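Local coordinates for protein citrate synthase (Thermotoga maritima, PDB 2P2W) that probably condenses oxaloacetate with acetyl-CoA and water to give citrate and CoA in the tricarboxylic acid cycle, at residues A[63-73]-A[113-124]. Numbering follows the deposited sequence.
Sequences FKRKMADYREL and EKAIRVASVFPT
Helix-on-helix packing within the mostly helical citrate synthase fold joins the last turns of helix 57-69, and the loop after it, to helix 110-133, with Tyr70 lying across Arg117 and reaching Glu113. The segment axes approach to 8.8 Å and cross at -62°. Glu113 OE2 takes two donors: Lys66 NZ at 2.7 Å on its syn side, a salt bridge, and Tyr70 OH at 2.6 Å on its anti side. With CG anti to its carbonyl carbon (chi1 -71°), Tyr70 lays one ring face over Arg117 CB, a CH-pi contact, while Ile116 CG2 sits at the ring edge. A leucine in place of Tyr70 would probably cost Glu113 OE2 its hydroxyl donor and take the ring face from Arg117 CB and CD. Deeper in, Ile116 sets CD1 at the edge of the Phe63 ring, 3.7 Å from CE1, and Tyr47 meets that ring edge-to-face. Helix 42-51 borders this side, Tyr51 touching Ile116. Ser120 OG packs against Met67 CB but bonds back to Ile116 O, which also accepts Ser120 N from the opposite face. In the loop that follows helix 57-69, Arg71 O accepts from Thr124 OG1 at 2.7 Å, in the carbonyl plane, and Leu73 CD2 rests on Val121 CG2.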
ATOM      1  N   PHE A  63     -25.897 -14.960  -6.608  1.00 22.99           N
ATOM      2  CA  PHE A  63     -24.669 -14.191  -6.464  1.00 21.64           C
ATOM      3  C   PHE A  63     -24.800 -12.845  -7.177  1.00 21.00           C
ATOM      4  O   PHE A  63     -24.288 -11.832  -6.700  1.00 20.73           O
ATOM      5  CB  PHE A  63     -23.476 -14.970  -7.028  1.00 21.37           C
ATOM      6  CG  PHE A  63     -22.145 -14.308  -6.780  1.00 21.85           C
ATOM      7  CD1 PHE A  63     -21.665 -14.140  -5.481  1.00 23.15           C
ATOM      8  CD2 PHE A  63     -21.382 -13.834  -7.843  1.00 21.06           C
ATOM      9  CE1 PHE A  63     -20.441 -13.507  -5.241  1.00 23.99           C
ATOM     10  CE2 PHE A  63     -20.156 -13.200  -7.617  1.00 22.31           C
ATOM     11  CZ  PHE A  63     -19.686 -13.035  -6.314  1.00 23.23           C
ATOM     12  N   LYS A  64     -25.482 -12.831  -8.320  1.00 20.34           N
ATOM     13  CA  LYS A  64     -25.661 -11.584  -9.060  1.00 22.17           C
ATOM     14  C   LYS A  64     -26.540 -10.627  -8.269  1.00 21.34           C
ATOM     15  O   LYS A  64     -26.301  -9.421  -8.261  1.00 20.38           O
ATOM     16  CB  LYS A  64     -26.271 -11.841 -10.443  1.00 23.96           C
ATOM     17  CG  LYS A  64     -25.243 -12.214 -11.505  1.00 27.37           C
ATOM     18  CD  LYS A  64     -25.887 -12.533 -12.849  1.00 30.84           C
ATOM     19  CE  LYS A  64     -26.553 -11.304 -13.451  1.00 33.65           C
ATOM     20  NZ  LYS A  64     -26.443 -11.282 -14.938  1.00 36.94           N
ATOM     21  N   ARG A  65     -27.556 -11.162  -7.599  1.00 20.71           N
ATOM     22  CA  ARG A  65     -28.434 -10.319  -6.794  1.00 19.82           C
ATOM     23  C   ARG A  65     -27.683  -9.782  -5.576  1.00 20.16           C
ATOM     24  O   ARG A  65     -27.943  -8.668  -5.120  1.00 19.86           O
ATOM     25  CB  ARG A  65     -29.675 -11.097  -6.338  1.00 21.22           C
ATOM     26  CG  ARG A  65     -30.653 -11.418  -7.463  1.00 21.50           C
ATOM     27  CD  ARG A  65     -32.062 -11.595  -6.915  1.00 27.18           C
ATOM     28  NE  ARG A  65     -32.147 -12.679  -5.945  1.00 30.12           N
ATOM     29  CZ  ARG A  65     -32.501 -13.925  -6.245  1.00 34.38           C
ATOM     30  NH1 ARG A  65     -32.808 -14.248  -7.495  1.00 34.82           N
ATOM     31  NH2 ARG A  65     -32.542 -14.851  -5.296  1.00 35.89           N
ATOM     32  N   LYS A  66     -26.751 -10.577  -5.056  1.00 20.32           N
ATOM     33  CA  LYS A  66     -25.955 -10.177  -3.898  1.00 20.14           C
ATOM     34  C   LYS A  66     -25.061  -8.992  -4.256  1.00 20.33           C
ATOM     35  O   LYS A  66     -25.064  -7.965  -3.569  1.00 19.96           O
ATOM     36  CB  LYS A  66     -25.078 -11.340  -3.419  1.00 22.57           C
ATOM     37  CG  LYS A  66     -24.130 -10.965  -2.283  1.00 22.93           C
ATOM     38  CD  LYS A  66     -23.345 -12.168  -1.775  1.00 27.64           C
ATOM     39  CE  LYS A  66     -24.206 -13.055  -0.898  1.00 30.52           C
ATOM     40  NZ  LYS A  66     -24.066 -12.669   0.535  1.00 34.50           N
ATOM     41  N   MET A  67     -24.283  -9.137  -5.325  1.00 18.85           N
ATOM     42  CA  MET A  67     -23.408  -8.050  -5.739  1.00 19.47           C
ATOM     43  C   MET A  67     -24.230  -6.805  -6.058  1.00 19.37           C
ATOM     44  O   MET A  67     -23.847  -5.696  -5.696  1.00 18.79           O
ATOM     45  CB  MET A  67     -22.567  -8.462  -6.953  1.00 19.17           C
ATOM     46  CG  MET A  67     -21.503  -9.502  -6.621  1.00 21.51           C
ATOM     47  SD  MET A  67     -20.345  -9.786  -7.976  1.00 22.54           S
ATOM     48  CE  MET A  67     -19.519  -8.199  -8.036  1.00 21.56           C
ATOM     49  N   ALA A  68     -25.371  -6.995  -6.713  1.00 19.15           N
ATOM     50  CA  ALA A  68     -26.233  -5.870  -7.074  1.00 20.35           C
ATOM     51  C   ALA A  68     -26.793  -5.158  -5.840  1.00 21.15           C
ATOM     52  O   ALA A  68     -27.096  -3.964  -5.879  1.00 22.22           O
ATOM     53  CB  ALA A  68     -27.376  -6.354  -7.960  1.00 21.06           C
ATOM     54  N   ASP A  69     -26.925  -5.894  -4.743  1.00 19.46           N
ATOM     55  CA  ASP A  69     -27.454  -5.339  -3.506  1.00 20.30           C
ATOM     56  C   ASP A  69     -26.355  -4.614  -2.701  1.00 21.20           C
ATOM     57  O   ASP A  69     -26.644  -3.935  -1.718  1.00 22.70           O
ATOM     58  CB  ASP A  69     -28.079  -6.476  -2.684  1.00 19.93           C
ATOM     59  CG  ASP A  69     -29.063  -5.985  -1.637  1.00 20.92           C
ATOM     60  OD1 ASP A  69     -29.849  -5.058  -1.933  1.00 19.21           O
ATOM     61  OD2 ASP A  69     -29.065  -6.548  -0.521  1.00 20.47           O
ATOM     62  N   TYR A  70     -25.104  -4.751  -3.138  1.00 20.88           N
ATOM     63  CA  TYR A  70     -23.960  -4.126  -2.462  1.00 23.06           C
ATOM     64  C   TYR A  70     -23.364  -2.912  -3.184  1.00 22.71           C
ATOM     65  O   TYR A  70     -22.267  -2.461  -2.838  1.00 21.08           O
ATOM     66  CB  TYR A  70     -22.827  -5.140  -2.275  1.00 24.39           C
ATOM     67  CG  TYR A  70     -23.068  -6.230  -1.258  1.00 26.52           C
ATOM     68  CD1 TYR A  70     -23.784  -5.978  -0.088  1.00 29.41           C
ATOM     69  CD2 TYR A  70     -22.505  -7.496  -1.428  1.00 27.80           C
ATOM     70  CE1 TYR A  70     -23.929  -6.963   0.892  1.00 32.52           C
ATOM     71  CE2 TYR A  70     -22.641  -8.484  -0.459  1.00 29.20           C
ATOM     72  CZ  TYR A  70     -23.353  -8.212   0.699  1.00 32.42           C
ATOM     73  OH  TYR A  70     -23.482  -9.183   1.666  1.00 36.09           O
ATOM     74  N   ARG A  71     -24.080  -2.372  -4.164  1.00 22.10           N
ATOM     75  CA  ARG A  71     -23.576  -1.239  -4.944  1.00 20.68           C
ATOM     76  C   ARG A  71     -23.701   0.157  -4.341  1.00 20.43           C
ATOM     77  O   ARG A  71     -23.172   1.120  -4.901  1.00 19.29           O
ATOM     78  CB  ARG A  71     -24.253  -1.233  -6.313  1.00 20.79           C
ATOM     79  CG  ARG A  71     -24.015  -2.494  -7.112  1.00 19.69           C
ATOM     80  CD  ARG A  71     -24.842  -2.503  -8.383  1.00 19.06           C
ATOM     81  NE  ARG A  71     -24.668  -3.755  -9.111  1.00 20.33           N
ATOM     82  CZ  ARG A  71     -25.431  -4.140 -10.126  1.00 20.23           C
ATOM     83  NH1 ARG A  71     -26.427  -3.365 -10.537  1.00 20.47           N
ATOM     84  NH2 ARG A  71     -25.201  -5.304 -10.723  1.00 19.33           N
ATOM     85  N   GLU A  72     -24.383   0.280  -3.209  1.00 19.99           N
ATOM     86  CA  GLU A  72     -24.586   1.596  -2.609  1.00 21.33           C
ATOM     87  C   GLU A  72     -23.443   2.127  -1.749  1.00 21.93           C
ATOM     88  O   GLU A  72     -22.746   1.369  -1.075  1.00 19.80           O
ATOM     89  CB  GLU A  72     -25.863   1.600  -1.757  1.00 23.03           C
ATOM     90  CG  GLU A  72     -27.144   1.273  -2.504  1.00 27.19           C
ATOM     91  CD  GLU A  72     -27.429   2.243  -3.634  1.00 31.20           C
ATOM     92  OE1 GLU A  72     -27.154   3.449  -3.470  1.00 33.43           O
ATOM     93  OE2 GLU A  72     -27.930   1.800  -4.687  1.00 36.05           O
ATOM     94  N   LEU A  73     -23.271   3.446  -1.784  1.00 21.44           N
ATOM     95  CA  LEU A  73     -22.274   4.120  -0.963  1.00 23.39           C
ATOM     96  C   LEU A  73     -23.044   4.659   0.238  1.00 24.29           C
ATOM     97  O   LEU A  73     -24.180   5.118   0.090  1.00 22.77           O
ATOM     98  CB  LEU A  73     -21.634   5.289  -1.718  1.00 22.98           C
ATOM     99  CG  LEU A  73     -20.431   4.973  -2.611  1.00 25.29           C
ATOM    100  CD1 LEU A  73     -19.923   6.258  -3.252  1.00 27.36           C
ATOM    101  CD2 LEU A  73     -19.332   4.326  -1.780  1.00 24.64           C
ATOM    102  N   GLU A 113     -16.779 -12.174   2.185  1.00 23.29           N
ATOM    103  CA  GLU A 113     -18.009 -11.394   2.086  1.00 23.84           C
ATOM    104  C   GLU A 113     -17.614  -9.927   1.936  1.00 22.79           C
ATOM    105  O   GLU A 113     -18.222  -9.172   1.171  1.00 20.28           O
ATOM    106  CB  GLU A 113     -18.854 -11.581   3.346  1.00 25.61           C
ATOM    107  CG  GLU A 113     -20.291 -11.105   3.218  1.00 29.41           C
ATOM    108  CD  GLU A 113     -21.063 -11.865   2.157  1.00 29.72           C
ATOM    109  OE1 GLU A 113     -20.814 -13.078   1.997  1.00 30.71           O
ATOM    110  OE2 GLU A 113     -21.927 -11.258   1.494  1.00 32.92           O
ATOM    111  N   LYS A 114     -16.577  -9.533   2.668  1.00 21.49           N
ATOM    112  CA  LYS A 114     -16.080  -8.167   2.615  1.00 22.53           C
ATOM    113  C   LYS A 114     -15.529  -7.865   1.220  1.00 20.41           C
ATOM    114  O   LYS A 114     -15.746  -6.777   0.677  1.00 18.98           O
ATOM    115  CB  LYS A 114     -14.981  -7.978   3.665  1.00 26.27           C
ATOM    116  CG  LYS A 114     -14.598  -6.533   3.917  1.00 30.98           C
ATOM    117  CD  LYS A 114     -13.869  -6.379   5.248  1.00 35.26           C
ATOM    118  CE  LYS A 114     -14.587  -7.121   6.369  1.00 36.78           C
ATOM    119  NZ  LYS A 114     -15.522  -6.234   7.116  1.00 39.41           N
ATOM    120  N   ALA A 115     -14.814  -8.834   0.646  1.00 18.96           N
ATOM    121  CA  ALA A 115     -14.229  -8.680  -0.683  1.00 18.27           C
ATOM    122  C   ALA A 115     -15.337  -8.491  -1.711  1.00 19.00           C
ATOM    123  O   ALA A 115     -15.243  -7.634  -2.586  1.00 18.10           O
ATOM    124  CB  ALA A 115     -13.393  -9.910  -1.038  1.00 18.83           C
ATOM    125  N   ILE A 116     -16.384  -9.305  -1.597  1.00 18.53           N
ATOM    126  CA  ILE A 116     -17.521  -9.230  -2.508  1.00 18.66           C
ATOM    127  C   ILE A 116     -18.177  -7.849  -2.460  1.00 20.15           C
ATOM    128  O   ILE A 116     -18.496  -7.264  -3.499  1.00 19.14           O
ATOM    129  CB  ILE A 116     -18.575 -10.311  -2.154  1.00 19.22           C
ATOM    130  CG1 ILE A 116     -17.982 -11.704  -2.401  1.00 20.02           C
ATOM    131  CG2 ILE A 116     -19.852 -10.098  -2.974  1.00 18.84           C
ATOM    132  CD1 ILE A 116     -18.874 -12.859  -1.945  1.00 19.69           C
ATOM    133  N   ARG A 117     -18.370  -7.327  -1.250  1.00 20.08           N
ATOM    134  CA  ARG A 117     -18.999  -6.021  -1.083  1.00 21.96           C
ATOM    135  C   ARG A 117     -18.151  -4.874  -1.632  1.00 20.61           C
ATOM    136  O   ARG A 117     -18.664  -3.988  -2.318  1.00 20.15           O
ATOM    137  CB  ARG A 117     -19.313  -5.771   0.398  1.00 24.67           C
ATOM    138  CG  ARG A 117     -19.946  -4.413   0.678  1.00 31.98           C
ATOM    139  CD  ARG A 117     -20.753  -4.443   1.968  1.00 36.98           C
ATOM    140  NE  ARG A 117     -19.958  -4.885   3.112  1.00 42.28           N
ATOM    141  CZ  ARG A 117     -18.968  -4.183   3.657  1.00 44.90           C
ATOM    142  NH1 ARG A 117     -18.644  -2.993   3.164  1.00 45.75           N
ATOM    143  NH2 ARG A 117     -18.307  -4.666   4.700  1.00 45.06           N
ATOM    144  N   VAL A 118     -16.855  -4.888  -1.341  1.00 19.94           N
ATOM    145  CA  VAL A 118     -15.980  -3.825  -1.823  1.00 19.58           C
ATOM    146  C   VAL A 118     -15.910  -3.831  -3.354  1.00 19.15           C
ATOM    147  O   VAL A 118     -15.969  -2.780  -3.985  1.00 18.25           O
ATOM    148  CB  VAL A 118     -14.549  -3.950  -1.217  1.00 21.58           C
ATOM    149  CG1 VAL A 118     -13.832  -5.154  -1.793  1.00 23.64           C
ATOM    150  CG2 VAL A 118     -13.763  -2.672  -1.472  1.00 23.68           C
ATOM    151  N   ALA A 119     -15.802  -5.013  -3.952  1.00 18.09           N
ATOM    152  CA  ALA A 119     -15.750  -5.108  -5.405  1.00 17.65           C
ATOM    153  C   ALA A 119     -17.046  -4.579  -6.029  1.00 18.14           C
ATOM    154  O   ALA A 119     -17.025  -3.924  -7.073  1.00 17.73           O
ATOM    155  CB  ALA A 119     -15.520  -6.547  -5.824  1.00 18.12           C
ATOM    156  N   SER A 120     -18.173  -4.863  -5.382  1.00 17.72           N
ATOM    157  CA  SER A 120     -19.471  -4.425  -5.890  1.00 17.47           C
ATOM    158  C   SER A 120     -19.642  -2.910  -5.926  1.00 19.01           C
ATOM    159  O   SER A 120     -20.353  -2.391  -6.784  1.00 19.26           O
ATOM    160  CB  SER A 120     -20.604  -5.030  -5.050  1.00 18.98           C
ATOM    161  OG  SER A 120     -20.558  -6.449  -5.076  1.00 18.34           O
ATOM    162  N   VAL A 121     -18.993  -2.199  -5.008  1.00 17.93           N
ATOM    163  CA  VAL A 121     -19.132  -0.747  -4.956  1.00 18.25           C
ATOM    164  C   VAL A 121     -18.112   0.056  -5.775  1.00 19.30           C
ATOM    165  O   VAL A 121     -18.297   1.258  -5.994  1.00 18.34           O
ATOM    166  CB  VAL A 121     -19.133  -0.253  -3.479  1.00 19.57           C
ATOM    167  CG1 VAL A 121     -17.727  -0.294  -2.898  1.00 19.78           C
ATOM    168  CG2 VAL A 121     -19.738   1.147  -3.394  1.00 19.34           C
ATOM    169  N   PHE A 122     -17.052  -0.600  -6.249  1.00 18.49           N
ATOM    170  CA  PHE A 122     -16.028   0.084  -7.049  1.00 18.83           C
ATOM    171  C   PHE A 122     -16.599   0.945  -8.191  1.00 18.77           C
ATOM    172  O   PHE A 122     -16.263   2.123  -8.313  1.00 18.99           O
ATOM    173  CB  PHE A 122     -15.037  -0.934  -7.638  1.00 18.94           C
ATOM    174  CG  PHE A 122     -13.699  -0.981  -6.935  1.00 20.29           C
ATOM    175  CD1 PHE A 122     -13.609  -1.317  -5.586  1.00 22.17           C
ATOM    176  CD2 PHE A 122     -12.523  -0.724  -7.637  1.00 22.17           C
ATOM    177  CE1 PHE A 122     -12.361  -1.398  -4.947  1.00 21.39           C
ATOM    178  CE2 PHE A 122     -11.275  -0.804  -7.007  1.00 21.54           C
ATOM    179  CZ  PHE A 122     -11.197  -1.142  -5.662  1.00 19.80           C
ATOM    180  N   PRO A 123     -17.466   0.367  -9.042  1.00 17.82           N
ATOM    181  CA  PRO A 123     -18.042   1.131 -10.157  1.00 18.70           C
ATOM    182  C   PRO A 123     -18.876   2.335  -9.725  1.00 17.02           C
ATOM    183  O   PRO A 123     -18.943   3.343 -10.426  1.00 17.59           O
ATOM    184  CB  PRO A 123     -18.887   0.085 -10.897  1.00 18.29           C
ATOM    185  CG  PRO A 123     -18.176  -1.201 -10.597  1.00 17.56           C
ATOM    186  CD  PRO A 123     -17.868  -1.049  -9.126  1.00 18.92           C
ATOM    187  N   THR A 124     -19.525   2.218  -8.573  1.00 16.41           N
ATOM    188  CA  THR A 124     -20.351   3.301  -8.060  1.00 16.61           C
ATOM    189  C   THR A 124     -19.458   4.473  -7.670  1.00 18.05           C
ATOM    190  O   THR A 124     -19.780   5.629  -7.938  1.00 18.44           O
ATOM    191  CB  THR A 124     -21.161   2.840  -6.841  1.00 17.86           C
ATOM    192  OG1 THR A 124     -21.951   1.702  -7.209  1.00 18.76           O
ATOM    193  CG2 THR A 124     -22.082   3.958  -6.354  1.00 18.28           C
TER